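Long-range contacts in exodeoxyribonuclease III (Archaeoglobus fulgidus, PDB 2VOA), which acts as an AP endonuclease that cuts DNA at abasic sites, probably with the help of bound magnesium or manganese ions: residues F7-I12 with L31-T36; V66-L71 with R90-K95; T104-G109 with G145-A150. The protein carries 1 engineered substitution. All coordinates share one frame; numbering follows the deposited sequence.

Contact 1. Residues F7-I12 with L31-T36; sequences FNVNSI and LCMQET. With nucleotides of chain C.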
loop_
_atom_site.group_PDB
_atom_site.type_symbol
_atom_site.label_atom_id
_atom_site.label_comp_id
_atom_site.label_asym_id
_atom_site.label_seq_id
_atom_site.Cartn_x
_atom_site.Cartn_y
_atom_site.Cartn_z
ATOM N N PHE A 7 -18.521 8.191 8.756
ATOM C CA PHE A 7 -17.655 7.510 7.756
ATOM C C PHE A 7 -16.868 6.382 8.403
ATOM O O PHE A 7 -16.019 6.655 9.252
ATOM C CB PHE A 7 -16.704 8.565 7.148
ATOM C CG PHE A 7 -15.881 8.107 5.950
ATOM C CD1 PHE A 7 -16.211 6.986 5.188
ATOM C CD2 PHE A 7 -14.768 8.860 5.572
ATOM C CE1 PHE A 7 -15.427 6.616 4.073
ATOM C CE2 PHE A 7 -13.981 8.503 4.470
ATOM C CZ PHE A 7 -14.309 7.378 3.715
ATOM N N ASN A 8 -17.145 5.140 7.978
ATOM C CA ASN A 8 -16.309 3.996 8.337
ATOM C C ASN A 8 -15.093 4.033 7.412
ATOM O O ASN A 8 -15.223 3.905 6.199
ATOM C CB ASN A 8 -17.114 2.696 8.208
ATOM C CG ASN A 8 -16.286 1.487 8.538
ATOM O OD1 ASN A 8 -15.102 1.408 8.171
ATOM N ND2 ASN A 8 -16.903 0.527 9.235
ATOM N N VAL A 9 -13.922 4.276 7.999
ATOM C CA VAL A 9 -12.712 4.573 7.215
ATOM C C VAL A 9 -11.847 3.350 6.868
ATOM O O VAL A 9 -10.899 3.453 6.074
ATOM C CB VAL A 9 -11.833 5.661 7.929
ATOM C CG1 VAL A 9 -12.609 6.955 8.100
ATOM C CG2 VAL A 9 -11.315 5.143 9.279
ATOM N N ASN A 10 -12.168 2.200 7.453
ATOM C CA ASN A 10 -11.352 0.976 7.303
ATOM C C ASN A 10 -9.842 1.228 7.484
ATOM O O ASN A 10 -9.047 1.037 6.566
ATOM C CB ASN A 10 -11.675 0.193 6.003
ATOM C CG ASN A 10 -10.838 -1.064 5.858
ATOM O OD1 ASN A 10 -10.529 -1.721 6.851
ATOM N ND2 ASN A 10 -10.426 -1.380 4.630
ATOM N N SER A 11 -9.484 1.667 8.695
ATOM C CA SER A 11 -8.111 2.018 9.134
ATOM C C SER A 11 -7.750 3.462 8.775
ATOM O O SER A 11 -7.438 3.795 7.600
ATOM C CB SER A 11 -7.016 1.055 8.647
ATOM O OG SER A 11 -5.757 1.395 9.242
ATOM N N ILE A 12 -7.779 4.317 9.792
ATOM C CA ILE A 12 -7.530 5.742 9.550
ATOM C C ILE A 12 -6.121 5.966 8.972
ATOM O O ILE A 12 -5.942 6.801 8.071
ATOM C CB ILE A 12 -7.834 6.634 10.788
ATOM C CG1 ILE A 12 -7.743 8.135 10.453
ATOM C CG2 ILE A 12 -6.954 6.262 11.980
ATOM C CD1 ILE A 12 -8.586 8.601 9.267
ATOM N N LEU A 31 -17.398 15.243 11.943
ATOM C CA LEU A 31 -17.263 13.961 11.201
ATOM C C LEU A 31 -17.007 12.852 12.201
ATOM O O LEU A 31 -15.948 12.847 12.863
ATOM C CB LEU A 31 -16.103 14.005 10.192
ATOM C CG LEU A 31 -15.790 12.644 9.545
ATOM C CD1 LEU A 31 -16.911 12.186 8.629
ATOM C CD2 LEU A 31 -14.446 12.674 8.793
ATOM N N CYS A 32 -17.973 11.932 12.308
ATOM C CA CYS A 32 -17.800 10.701 13.105
ATOM C C CYS A 32 -17.123 9.628 12.261
ATOM O O CYS A 32 -17.528 9.403 11.123
ATOM C CB CYS A 32 -19.142 10.174 13.607
ATOM S SG CYS A 32 -19.914 11.338 14.715
ATOM N N MET A 33 -16.134 8.945 12.815
ATOM C CA MET A 33 -15.457 7.896 12.064
ATOM C C MET A 33 -15.502 6.582 12.828
ATOM O O MET A 33 -15.465 6.586 14.057
ATOM C CB MET A 33 -13.985 8.285 11.837
ATOM C CG MET A 33 -13.807 9.453 10.904
ATOM S SD MET A 33 -12.151 10.167 11.018
ATOM C CE MET A 33 -12.401 11.371 12.341
ATOM N N GLN A 34 -15.587 5.468 12.098
ATOM C CA GLN A 34 -15.523 4.131 12.698
ATOM C C GLN A 34 -14.474 3.275 12.023
ATOM O O GLN A 34 -14.060 3.556 10.884
ATOM C CB GLN A 34 -16.876 3.430 12.608
ATOM C CG GLN A 34 -18.039 4.279 13.137
ATOM C CD GLN A 34 -18.510 5.257 12.118
ATOM O OE1 GLN A 34 -18.468 4.976 10.905
ATOM N NE2 GLN A 34 -18.938 6.416 12.579
ATOM N N GLU A 35 -14.112 2.184 12.697
ATOM C CA GLU A 35 -13.023 1.301 12.255
ATOM C C GLU A 35 -11.738 2.059 11.924
ATOM O O GLU A 35 -11.126 1.881 10.873
ATOM C CB GLU A 35 -13.487 0.359 11.121
ATOM C CG GLU A 35 -14.342 -0.749 11.685
ATOM C CD GLU A 35 -14.486 -1.945 10.764
ATOM O OE1 GLU A 35 -15.335 -1.892 9.849
ATOM O OE2 GLU A 35 -13.789 -2.971 10.998
ATOM N N THR A 36 -11.356 2.945 12.843
ATOM C CA THR A 36 -10.060 3.637 12.783
ATOM C C THR A 36 -8.884 2.668 12.909
ATOM O O THR A 36 -7.783 2.942 12.388
ATOM C CB THR A 36 -9.940 4.744 13.864
ATOM O OG1 THR A 36 -10.118 4.161 15.154
ATOM C CG2 THR A 36 -11.022 5.813 13.666
ATOM P P DG C 3 -6.521 -1.206 1.656
ATOM O OP1 DG C 3 -7.309 -0.206 0.899
ATOM O OP2 DG C 3 -5.111 -1.514 1.268
ATOM O "O5'" DG C 3 -6.485 -0.815 3.197
ATOM C "C5'" DG C 3 -5.686 -1.471 4.160
ATOM C "C4'" DG C 3 -6.578 -1.753 5.347
ATOM O "O4'" DG C 3 -7.557 -2.767 4.999
ATOM C "C3'" DG C 3 -5.852 -2.289 6.565
ATOM O "O3'" DG C 3 -5.362 -1.223 7.331
ATOM C "C2'" DG C 3 -6.993 -3.020 7.273
ATOM C "C1'" DG C 3 -7.621 -3.700 6.074
ATOM N N9 DG C 3 -7.028 -4.986 5.667
ATOM C C8 DG C 3 -6.324 -5.253 4.513
ATOM N N7 DG C 3 -5.919 -6.488 4.404
ATOM C C5 DG C 3 -6.378 -7.101 5.564
ATOM C C6 DG C 3 -6.242 -8.451 6.001
ATOM O O6 DG C 3 -5.676 -9.385 5.414
ATOM N N1 DG C 3 -6.849 -8.661 7.243
ATOM C C2 DG C 3 -7.515 -7.684 7.956
ATOM N N2 DG C 3 -8.038 -8.055 9.132
ATOM N N3 DG C 3 -7.645 -6.409 7.554
ATOM C C4 DG C 3 -7.065 -6.189 6.349
ATOM P P DG C 4 -3.823 -1.138 7.780
ATOM O OP1 DG C 4 -3.581 0.259 8.198
ATOM O OP2 DG C 4 -2.975 -1.759 6.726
ATOM O "O5'" DG C 4 -3.744 -2.067 9.076
ATOM C "C5'" DG C 4 -4.595 -1.802 10.201
ATOM C "C4'" DG C 4 -4.867 -3.067 10.996
ATOM O "O4'" DG C 4 -5.558 -4.017 10.166
ATOM C "C3'" DG C 4 -3.632 -3.820 11.487
ATOM O "O3'" DG C 4 -3.187 -3.241 12.691
ATOM C "C2'" DG C 4 -4.227 -5.214 11.722
ATOM C "C1'" DG C 4 -5.146 -5.338 10.503
ATOM N N9 DG C 4 -4.513 -5.996 9.347
ATOM C C8 DG C 4 -4.110 -5.427 8.154
ATOM N N7 DG C 4 -3.592 -6.282 7.309
ATOM C C5 DG C 4 -3.635 -7.519 7.981
ATOM C C6 DG C 4 -3.210 -8.829 7.592
ATOM O O6 DG C 4 -2.674 -9.183 6.523
ATOM N N1 DG C 4 -3.430 -9.796 8.584
ATOM C C2 DG C 4 -4.020 -9.527 9.809
ATOM N N2 DG C 4 -4.174 -10.563 10.660
ATOM N N3 DG C 4 -4.419 -8.307 10.180
ATOM C C4 DG C 4 -4.211 -7.351 9.226
HETATM O O HOH W 1 -5.205 2.859 11.345
#
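With chi1 at 179°, N8 carries its amide away from its own backbone N, and E35, with CG opposite its carbonyl carbon (chi1 -76°), brings its carboxylate up to meet it. The two residues lie at or just past the C-terminal ends of parallel neighbours, strands 2-8 and 30-34. Helix 16-26 links these strands in a beta-alpha-beta unit. N8 ND2 gives an almost straight bond to E35 OE1, 2.9 Å long at 175°. OE1 lies in the amide plane and accepts through its anti lone pair, while the carboxylate plane stands nearly perpendicular to the amide. ND2 also donates to D146. On the other end of the amide, N8 OD1 accepts from N10 N at 3.1 Å, an Asx turn. Held at both ends, the amide has its rotation fixed. N8 and E35 are predicted ligands of a magnesium ion. A leucine in place of N8 would probably leave E35 OE1 and D146 without their shared donor and N10 N without its acceptor. In the strands Q34 N bonds to F7 O at 3.1 Å, and V9 N meets Q34 O at 3.0 Å where strand 2-8 ends. In the loops beyond, S11 N reaches E35 O at 2.7 Å. V9 CG1 touches M33 CG at 3.9 Å and also lies over one face of the F7 ring, toward its rim. The Q34 amide is held elsewhere, its NE2 by N103 and T6. The loop N10-S11 meets DNA. N10 ND2 bonds to O4' of DG3 of chain C, while N10 OD1 accepts from K37. S11 OG donates to OP1 of DG4 of chain C, 2.7 Å away. A water gives one hydrogen to S11 OG and the other to T36 O, 2.8 Å from the water oxygen.

Contact 2. Residues V66-L71 with R90-K95; sequences VAIASL and RLIRAK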
loop_
_atom_site.group_PDB
_atom_site.type_symbol
_atom_site.label_atom_id
_atom_site.label_comp_id
_atom_site.label_asym_id
_atom_site.label_seq_id
_atom_site.Cartn_x
_atom_site.Cartn_y
_atom_site.Cartn_z
ATOM N N VAL A 66 -13.020 4.252 17.167
ATOM C CA VAL A 66 -13.957 5.315 16.767
ATOM C C VAL A 66 -13.298 6.682 17.042
ATOM O O VAL A 66 -12.433 6.796 17.904
ATOM C CB VAL A 66 -15.298 5.216 17.554
ATOM C CG1 VAL A 66 -16.152 4.030 17.067
ATOM C CG2 VAL A 66 -15.072 5.140 19.081
ATOM N N ALA A 67 -13.693 7.703 16.303
ATOM C CA ALA A 67 -13.120 9.048 16.489
ATOM C C ALA A 67 -14.176 10.047 16.040
ATOM O O ALA A 67 -15.109 9.677 15.294
ATOM C CB ALA A 67 -11.841 9.189 15.662
ATOM N N ILE A 68 -14.068 11.293 16.527
ATOM C CA ILE A 68 -14.904 12.380 15.996
ATOM C C ILE A 68 -13.976 13.568 15.723
ATOM O O ILE A 68 -13.219 13.989 16.613
ATOM C CB ILE A 68 -16.006 12.832 16.982
ATOM C CG1 ILE A 68 -16.811 11.641 17.512
ATOM C CG2 ILE A 68 -16.914 13.940 16.323
ATOM C CD1 ILE A 68 -17.629 12.009 18.781
ATOM N N ALA A 69 -14.007 14.047 14.479
ATOM C CA ALA A 69 -13.321 15.296 14.087
ATOM C C ALA A 69 -14.333 16.450 14.046
ATOM O O ALA A 69 -15.504 16.259 13.653
ATOM C CB ALA A 69 -12.634 15.115 12.737
ATOM N N SER A 70 -13.907 17.633 14.474
ATOM C CA SER A 70 -14.818 18.770 14.515
ATOM C C SER A 70 -14.121 20.113 14.446
ATOM O O SER A 70 -12.932 20.241 14.797
ATOM C CB SER A 70 -15.719 18.694 15.760
ATOM O OG SER A 70 -14.960 18.713 16.967
ATOM N N LEU A 71 -14.853 21.116 13.970
ATOM C CA LEU A 71 -14.321 22.471 13.913
ATOM C C LEU A 71 -14.250 23.077 15.322
ATOM O O LEU A 71 -13.295 23.780 15.667
ATOM C CB LEU A 71 -15.178 23.339 12.975
ATOM C CG LEU A 71 -15.139 22.900 11.500
ATOM C CD1 LEU A 71 -16.166 23.689 10.684
ATOM C CD2 LEU A 71 -13.735 23.032 10.893
ATOM N N ARG A 90 -15.667 1.136 20.648
ATOM C CA ARG A 90 -16.873 1.112 19.830
ATOM C C ARG A 90 -17.834 2.267 20.089
ATOM O O ARG A 90 -18.900 2.332 19.487
ATOM C CB ARG A 90 -17.647 -0.203 20.054
ATOM C CG ARG A 90 -16.918 -1.478 19.569
ATOM C CD ARG A 90 -17.859 -2.662 19.671
ATOM N NE ARG A 90 -17.279 -3.891 19.125
ATOM C CZ ARG A 90 -17.327 -4.258 17.838
ATOM N NH1 ARG A 90 -17.911 -3.501 16.919
ATOM N NH2 ARG A 90 -16.782 -5.409 17.474
ATOM N N LEU A 91 -17.530 3.138 21.044
ATOM C CA LEU A 91 -18.476 4.216 21.317
ATOM C C LEU A 91 -17.695 5.385 21.864
ATOM O O LEU A 91 -16.972 5.236 22.848
ATOM C CB LEU A 91 -19.545 3.770 22.330
ATOM C CG LEU A 91 -20.725 4.697 22.669
ATOM C CD1 LEU A 91 -21.846 3.921 23.319
ATOM C CD2 LEU A 91 -20.356 5.907 23.599
ATOM N N ILE A 92 -17.860 6.532 21.216
ATOM C CA ILE A 92 -17.271 7.778 21.707
ATOM C C ILE A 92 -18.356 8.837 21.667
ATOM O O ILE A 92 -19.135 8.912 20.691
ATOM C CB ILE A 92 -15.985 8.181 20.899
ATOM C CG1 ILE A 92 -15.257 9.372 21.553
ATOM C CG2 ILE A 92 -16.291 8.422 19.401
ATOM C CD1 ILE A 92 -13.953 9.748 20.862
ATOM N N ARG A 93 -18.428 9.626 22.737
ATOM C CA ARG A 93 -19.476 10.624 22.883
ATOM C C ARG A 93 -18.894 11.955 23.333
ATOM O O ARG A 93 -17.982 11.975 24.126
ATOM C CB ARG A 93 -20.478 10.145 23.910
ATOM C CG ARG A 93 -21.606 11.131 24.203
ATOM C CD ARG A 93 -22.676 10.415 24.944
ATOM N NE ARG A 93 -23.954 11.119 24.945
ATOM C CZ ARG A 93 -25.013 10.669 25.607
ATOM N NH1 ARG A 93 -24.923 9.521 26.277
ATOM N NH2 ARG A 93 -26.155 11.340 25.591
ATOM N N ALA A 94 -19.434 13.048 22.815
ATOM C CA ALA A 94 -18.942 14.379 23.155
ATOM C C ALA A 94 -20.024 15.402 22.910
ATOM O O ALA A 94 -20.898 15.189 22.077
ATOM C CB ALA A 94 -17.695 14.721 22.331
ATOM N N LYS A 95 -19.961 16.520 23.634
ATOM C CA LYS A 95 -20.751 17.679 23.282
ATOM C C LYS A 95 -19.876 18.540 22.355
ATOM O O LYS A 95 -18.776 18.984 22.745
ATOM C CB LYS A 95 -21.113 18.468 24.547
ATOM C CG LYS A 95 -22.156 19.575 24.330
ATOM C CD LYS A 95 -22.275 20.394 25.600
ATOM C CE LYS A 95 -23.363 21.453 25.522
ATOM N NZ LYS A 95 -24.658 20.856 25.105
#
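Strand segments 66-70 and 91-95 run in nearly the same direction, 27° apart, with their axes 6.6 Å apart at closest approach and no hydrogen bond between them. They belong to different sheets. The contact is therefore face-to-face packing within the two-sheet sandwich of the DNase I-like fold, and side chains make it. V66 and I68 alternate with A67 along their strand, so both point at the other sheet, while A67 points back toward M33 and F43. From the opposing strand comes I92. Its CG1 lies opposite the backbone N (chi1 -172°), which places CG2 between N and the carbonyl carbon and directs this methyl at the first strand. I92 CG2 meets V66 CG2 at 3.5 Å, the closest approach of the contact. The same methyl touches I68 CG1 at 3.8 Å and so serves both neighbours. In each pair the side chains overlap flank to flank, running opposite ways instead of meeting end on. The tip of I68 goes further: CD1 lies 3.9 Å from I92 O and, more loosely, 4.5 Å from A94 CB. The other branch of V66, CG1, rests on the backbone of R90, 3.9 Å from its C atom. Around this core, F79 packs against I92, and N103 touches both V66 and I92. The charged residues of 90-95 turn elsewhere. R93 points to the far side of its sheet, where it forms a salt bridge with D100 and bonds to Y130 and T134 of helix 115-134. R90 bonds through NH1 to Y105 O and packs on a DNA phosphate. With only aliphatic carbons meeting between the side chains, the two sheets are joined here by shape and dispersion, with no directional bond to set their register.

Contact 3. Residues T104-G109 with G145-A150; sequences TYVPQG and GDMNVA. With nucleotides of chain D.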
loop_
_atom_site.group_PDB
_atom_site.type_symbol
_atom_site.label_atom_id
_atom_site.label_comp_id
_atom_site.label_asym_id
_atom_site.label_seq_id
_atom_site.Cartn_x
_atom_site.Cartn_y
_atom_site.Cartn_z
ATOM N N THR A 104 -21.176 5.347 17.337
ATOM C CA THR A 104 -21.087 3.914 17.640
ATOM C C THR A 104 -20.599 3.089 16.448
ATOM O O THR A 104 -20.985 3.345 15.274
ATOM C CB THR A 104 -22.466 3.303 18.072
ATOM O OG1 THR A 104 -23.406 3.501 17.019
ATOM C CG2 THR A 104 -23.007 3.956 19.336
ATOM N N TYR A 105 -19.797 2.071 16.760
ATOM C CA TYR A 105 -19.456 1.038 15.817
ATOM C C TYR A 105 -20.012 -0.259 16.407
ATOM O O TYR A 105 -19.391 -0.884 17.281
ATOM C CB TYR A 105 -17.929 0.967 15.575
ATOM C CG TYR A 105 -17.539 -0.194 14.715
ATOM C CD1 TYR A 105 -18.194 -0.427 13.493
ATOM C CD2 TYR A 105 -16.540 -1.097 15.123
ATOM C CE1 TYR A 105 -17.872 -1.517 12.697
ATOM C CE2 TYR A 105 -16.197 -2.194 14.339
ATOM C CZ TYR A 105 -16.877 -2.409 13.135
ATOM O OH TYR A 105 -16.557 -3.495 12.356
ATOM N N VAL A 106 -21.230 -0.603 15.991
ATOM C CA VAL A 106 -21.962 -1.740 16.558
ATOM C C VAL A 106 -21.303 -3.057 16.160
ATOM O O VAL A 106 -20.862 -3.202 15.037
ATOM C CB VAL A 106 -23.430 -1.660 16.082
ATOM C CG1 VAL A 106 -24.223 -2.911 16.479
ATOM C CG2 VAL A 106 -24.089 -0.357 16.625
ATOM N N PRO A 107 -21.228 -4.054 17.090
ATOM C CA PRO A 107 -20.668 -5.362 16.647
ATOM C C PRO A 107 -21.360 -5.913 15.387
ATOM O O PRO A 107 -22.592 -5.934 15.287
ATOM C CB PRO A 107 -20.915 -6.287 17.857
ATOM C CG PRO A 107 -20.858 -5.303 19.047
ATOM C CD PRO A 107 -21.603 -4.063 18.510
ATOM N N GLN A 108 -20.557 -6.342 14.422
ATOM C CA GLN A 108 -21.115 -6.839 13.161
ATOM C C GLN A 108 -21.891 -8.166 13.332
ATOM O O GLN A 108 -22.955 -8.329 12.750
ATOM C CB GLN A 108 -20.015 -6.968 12.111
ATOM C CG GLN A 108 -20.558 -7.241 10.716
ATOM C CD GLN A 108 -20.487 -8.711 10.303
ATOM O OE1 GLN A 108 -19.883 -9.561 10.977
ATOM N NE2 GLN A 108 -21.089 -9.007 9.168
ATOM N N GLY A 109 -21.371 -9.083 14.145
ATOM C CA GLY A 109 -22.108 -10.309 14.501
ATOM C C GLY A 109 -21.632 -11.614 13.878
ATOM O O GLY A 109 -21.974 -12.688 14.383
ATOM N N GLY A 145 -23.220 6.446 13.200
ATOM C CA GLY A 145 -22.233 5.395 13.165
ATOM C C GLY A 145 -22.472 4.332 12.141
ATOM O O GLY A 145 -23.335 4.463 11.265
ATOM N N ASP A 146 -21.648 3.299 12.250
ATOM C CA ASP A 146 -21.823 2.125 11.454
ATOM C C ASP A 146 -22.553 1.167 12.366
ATOM O O ASP A 146 -21.968 0.614 13.302
ATOM C CB ASP A 146 -20.479 1.559 11.013
ATOM C CG ASP A 146 -20.621 0.335 10.123
ATOM O OD1 ASP A 146 -21.745 -0.221 9.961
ATOM O OD2 ASP A 146 -19.567 -0.100 9.595
ATOM N N MET A 147 -23.842 1.022 12.086
ATOM C CA MET A 147 -24.773 0.253 12.927
ATOM C C MET A 147 -24.727 -1.235 12.636
ATOM O O MET A 147 -25.230 -2.045 13.419
ATOM C CB MET A 147 -26.204 0.787 12.691
ATOM C CG MET A 147 -26.376 2.323 12.902
ATOM S SD MET A 147 -25.617 2.933 14.431
ATOM C CE MET A 147 -26.109 4.651 14.277
ATOM N N ASN A 148 -24.164 -1.604 11.485
ATOM C CA ASN A 148 -24.218 -2.996 11.022
ATOM C C ASN A 148 -25.639 -3.540 11.086
ATOM O O ASN A 148 -25.883 -4.707 11.365
ATOM C CB ASN A 148 -23.220 -3.880 11.781
ATOM C CG ASN A 148 -21.795 -3.648 11.306
ATOM O OD1 ASN A 148 -21.508 -3.757 10.111
ATOM N ND2 ASN A 148 -20.906 -3.318 12.231
ATOM N N VAL A 149 -26.587 -2.665 10.774
ATOM C CA VAL A 149 -27.985 -3.074 10.659
ATOM C C VAL A 149 -28.596 -2.290 9.519
ATOM O O VAL A 149 -28.524 -1.056 9.498
ATOM C CB VAL A 149 -28.804 -2.787 11.956
ATOM C CG1 VAL A 149 -30.304 -3.128 11.761
ATOM C CG2 VAL A 149 -28.242 -3.569 13.150
ATOM N N ALA A 150 -29.206 -3.027 8.606
ATOM C CA ALA A 150 -29.987 -2.454 7.517
ATOM C C ALA A 150 -31.454 -2.667 7.943
ATOM O O ALA A 150 -31.980 -3.804 7.869
ATOM C CB ALA A 150 -29.681 -3.196 6.227
ATOM P P DC D 10 -15.156 -8.746 13.191
ATOM O OP1 DC D 10 -15.426 -7.672 14.188
ATOM O OP2 DC D 10 -15.798 -10.087 13.315
ATOM O "O5'" DC D 10 -15.543 -8.167 11.771
ATOM C "C5'" DC D 10 -15.136 -6.864 11.399
ATOM C "C4'" DC D 10 -15.549 -6.673 9.960
ATOM O "O4'" DC D 10 -14.754 -7.531 9.109
ATOM C "C3'" DC D 10 -16.990 -7.063 9.662
ATOM O "O3'" DC D 10 -17.626 -5.972 9.053
ATOM C "C2'" DC D 10 -16.922 -8.257 8.706
ATOM C "C1'" DC D 10 -15.565 -8.004 8.053
ATOM N N1 DC D 10 -14.869 -9.173 7.429
ATOM C C2 DC D 10 -14.237 -8.958 6.190
ATOM O O2 DC D 10 -14.290 -7.841 5.652
ATOM N N3 DC D 10 -13.576 -9.990 5.604
ATOM C C4 DC D 10 -13.531 -11.180 6.199
ATOM N N4 DC D 10 -12.868 -12.147 5.553
ATOM C C5 DC D 10 -14.170 -11.428 7.464
ATOM C C6 DC D 10 -14.817 -10.400 8.044
#
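N148 ND2 donates to V106 O at 2.8 Å, the shortest hydrogen bond between 104-109 and 145-150. The acceptor lies close to the N148 amide plane. CG of N148 stands opposite the carbonyl carbon (chi1 -76°), which points the amide at 104-109. There ND2 also lies 3.6 Å from Y105 CE1, approaching the ring obliquely. D146 lies alongside Y105, with OD2 at the ring edge, 3.8 Å from CE1. OD2 is bonded to N8, while OD1 accepts from N148 N in an Asx turn. The turn joins D146 to N148, and Y105 packs against both. Y105 and D146 are predicted active-site residues, N148 a predicted transition-state stabiliser. T104-Y105 pair in parallel with G145-D146, weakly by D146 N to T104 O and then by V106 N to D146 O at 3.0 Å. G145 passes close to T104 O; a CB there would clash with it. Q108 crosses N148 at about a right angle, and its CG packs 3.6 Å from O3' of DC10 of chain D. Helix 115-134 packs on V106 through W123 and L124, and its K120 bonds to the carbonyls of Q108 and N148. Strand 218-222 supplies D218 against D146 and L221 against M147.

In the fold
All three contacts are buried; none is a surface contact. Contacts 1 and 2 share one sheet: strand 30-34 bonds to strand 63-70 through L31 N to A69 O and M33 N to A67 O. Contacts 2 and 3 share the other, where R90 O accepts from Y105 N. Contact 2 is part of the apolar packing between the sheets. Contacts 1 and 3 are more polar, lie where strands give way to loops, and hold predicted metal ligands; contact 2 touches DNA only at its end, through R90. Contacts 1 and 3 also meet across the sandwich. Besides the N8 to D146 bond, E35 OE2 is 3.1 Å from Y105 OH, a probable hydrogen bond. The predicted active site thus draws on both sheets.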